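Local coordinates for protein ORF34P2 (Lactococcus phage p2, PDB 2WKD) that binds single-stranded DNA, probably with nanomolar affinity and without sequence specificity, at residues A48-P51 and D52-M56. The protein carries 2 engineered substitutions. Residues are numbered along the deposited sequence; the frame is centred on the assembly and turned at random.
Engineered in segment 48-51: Met50 (natural residue Leu). Engineered in segment 52-56: Met56 (natural residue Leu).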
ATOM      1  N   ALA A  48       5.132  -1.855 -12.036  1.00 32.37           N
ATOM      2  CA  ALA A  48       3.886  -2.244 -12.705  1.00 30.63           C
ATOM      3  C   ALA A  48       3.952  -1.948 -14.206  1.00 30.34           C
ATOM      4  O   ALA A  48       4.518  -0.931 -14.619  1.00 26.76           O
ATOM      5  CB  ALA A  48       2.707  -1.512 -12.087  1.00 31.35           C
ATOM      6  N   PHE A  49       3.357  -2.832 -15.005  1.00 30.19           N
ATOM      7  CA  PHE A  49       3.221  -2.608 -16.439  1.00 32.19           C
ATOM      8  C   PHE A  49       2.098  -1.617 -16.704  1.00 31.63           C
ATOM      9  O   PHE A  49       1.044  -1.683 -16.064  1.00 36.78           O
ATOM     10  CB  PHE A  49       2.948  -3.928 -17.169  1.00 30.33           C
ATOM     11  CG  PHE A  49       4.151  -4.844 -17.251  1.00 32.81           C
ATOM     12  CD1 PHE A  49       5.063  -4.727 -18.299  1.00 34.13           C
ATOM     13  CD2 PHE A  49       4.366  -5.824 -16.290  1.00 32.92           C
ATOM     14  CE1 PHE A  49       6.170  -5.578 -18.385  1.00 38.06           C
ATOM     15  CE2 PHE A  49       5.480  -6.679 -16.372  1.00 35.32           C
ATOM     16  CZ  PHE A  49       6.378  -6.552 -17.420  1.00 27.59           C
HETATM   17  N   MSE A  50       2.334  -0.692 -17.627  1.00 29.74           N
HETATM   18  CA  MSE A  50       1.360   0.328 -18.005  1.00 32.05           C
HETATM   19  C   MSE A  50       0.567  -0.166 -19.207  1.00 31.99           C
HETATM   20  O   MSE A  50       1.126  -0.835 -20.082  1.00 29.75           O
HETATM   21  CB  MSE A  50       2.058   1.638 -18.414  1.00 31.96           C
HETATM   22  CG  MSE A  50       2.974   2.235 -17.375  1.00 39.27           C
HETATM   23 SE   MSE A  50       1.969   3.158 -15.960  1.00 41.68          SE
HETATM   24  CE  MSE A  50       3.089   4.701 -15.850  1.00 47.33           C
ATOM     25  N   PRO A  51      -0.738   0.177 -19.266  1.00 32.20           N
ATOM     26  CA  PRO A  51      -1.535  -0.060 -20.478  1.00 31.17           C
ATOM     27  C   PRO A  51      -0.961   0.721 -21.669  1.00 32.06           C
ATOM     28  O   PRO A  51      -0.282   1.733 -21.475  1.00 30.86           O
ATOM     29  CB  PRO A  51      -2.935   0.472 -20.125  1.00 31.50           C
ATOM     30  CG  PRO A  51      -2.850   1.088 -18.769  1.00 33.15           C
ATOM     31  CD  PRO A  51      -1.535   0.694 -18.136  1.00 31.31           C
ATOM     32  N   ASP A  52      -1.253   0.268 -22.886  1.00 31.51           N
ATOM     33  CA  ASP A  52      -0.645   0.841 -24.097  1.00 32.20           C
ATOM     34  C   ASP A  52      -0.942   2.327 -24.293  1.00 32.94           C
ATOM     35  O   ASP A  52      -0.127   3.034 -24.849  1.00 32.71           O
ATOM     36  CB  ASP A  52      -1.067   0.070 -25.352  1.00 30.19           C
ATOM     37  CG  ASP A  52      -0.500  -1.351 -25.405  1.00 38.20           C
ATOM     38  OD1 ASP A  52       0.418  -1.692 -24.622  1.00 36.46           O
ATOM     39  OD2 ASP A  52      -0.985  -2.137 -26.257  1.00 43.85           O
ATOM     40  N   PHE A  53      -2.099   2.802 -23.832  1.00 34.67           N
ATOM     41  CA  PHE A  53      -2.486   4.200 -24.088  1.00 37.71           C
ATOM     42  C   PHE A  53      -1.709   5.234 -23.247  1.00 37.82           C
ATOM     43  O   PHE A  53      -1.661   6.417 -23.601  1.00 40.00           O
ATOM     44  CB  PHE A  53      -3.991   4.383 -23.887  1.00 36.70           C
ATOM     45  CG  PHE A  53      -4.395   4.498 -22.448  1.00 40.87           C
ATOM     46  CD1 PHE A  53      -4.506   5.749 -21.848  1.00 40.56           C
ATOM     47  CD2 PHE A  53      -4.660   3.358 -21.690  1.00 36.41           C
ATOM     48  CE1 PHE A  53      -4.877   5.854 -20.518  1.00 41.64           C
ATOM     49  CE2 PHE A  53      -5.033   3.459 -20.364  1.00 39.40           C
ATOM     50  CZ  PHE A  53      -5.137   4.703 -19.775  1.00 36.86           C
ATOM     51  N   ILE A  54      -1.116   4.789 -22.138  1.00 35.03           N
ATOM     52  CA  ILE A  54      -0.334   5.663 -21.273  1.00 33.39           C
ATOM     53  C   ILE A  54       0.862   6.228 -22.020  1.00 33.34           C
ATOM     54  O   ILE A  54       1.533   5.505 -22.736  1.00 32.48           O
ATOM     55  CB  ILE A  54       0.099   4.929 -19.962  1.00 34.02           C
ATOM     56  CG1 ILE A  54      -1.130   4.645 -19.080  1.00 30.15           C
ATOM     57  CG2 ILE A  54       1.120   5.739 -19.178  1.00 28.41           C
ATOM     58  CD1 ILE A  54      -1.893   5.896 -18.643  1.00 33.45           C
ATOM     59  N   GLN A  55       1.107   7.526 -21.839  1.00 33.74           N
ATOM     60  CA  GLN A  55       2.221   8.235 -22.472  1.00 32.73           C
ATOM     61  C   GLN A  55       3.157   8.874 -21.446  1.00 32.88           C
ATOM     62  O   GLN A  55       2.744   9.200 -20.340  1.00 29.53           O
ATOM     63  CB  GLN A  55       1.681   9.301 -23.428  1.00 34.33           C
ATOM     64  CG  GLN A  55       1.091   8.697 -24.702  1.00 41.37           C
ATOM     65  CD  GLN A  55       1.051   9.676 -25.844  1.00 56.45           C
ATOM     66  OE1 GLN A  55       0.157  10.526 -25.917  1.00 57.24           O
ATOM     67  NE2 GLN A  55       2.020   9.563 -26.760  1.00 54.71           N
HETATM   68  N   MSE A  56       4.425   9.038 -21.812  1.00 32.17           N
HETATM   69  CA  MSE A  56       5.376   9.755 -20.966  1.00 33.23           C
HETATM   70  C   MSE A  56       4.810  11.128 -20.620  1.00 33.04           C
HETATM   71  O   MSE A  56       4.351  11.862 -21.502  1.00 33.25           O
HETATM   72  CB  MSE A  56       6.741   9.888 -21.647  1.00 32.85           C
HETATM   73  CG  MSE A  56       7.410   8.553 -22.005  1.00 31.45           C
HETATM   74 SE   MSE A  56       7.822   7.503 -20.410  1.00 37.30          SE
HETATM   75  CE  MSE A  56       9.488   8.377 -19.914  1.00 40.65           C
TER
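Met50, an engineered residue present as selenomethionine, meets Ile54 across a type I beta turn, Pro51 to Ile54, through which the chain leaves strand 45-49 of this OB-type fold and heads for strand 59-68. Bends at chi2 and chi3 carry its terminal methyl round to the CG2 methyl of Ile54, the two side chains crossing at about a right angle with Met50 CE 4.0 Å from Ile54 CG2. Both are buried, and Val60 of strand 59-68 touches each of them, so the turn packs its inner side against the sheet. Pro51 closes the turn with its carbonyl: Ile54 N donates to Pro51 O over 3.2 Å, with an N-H...O angle of 151° and the donor 49° out of the carbonyl plane. At the outer corner Asp52 OD1 forms a salt bridge with Lys25. The Pro51 ring lies alongside the Phe53 side chain, with Pro51 CG 3.6 Å from Phe53 CE2. A chi1 of 79° turns the phenyl group back so that its CD2-CE2 side lies beside the proline. Ile54 CG1 touches both rings, 4.0 Å from Pro51 CG and 4.0 Å above the plane of the Phe53 ring, displaced toward its rim.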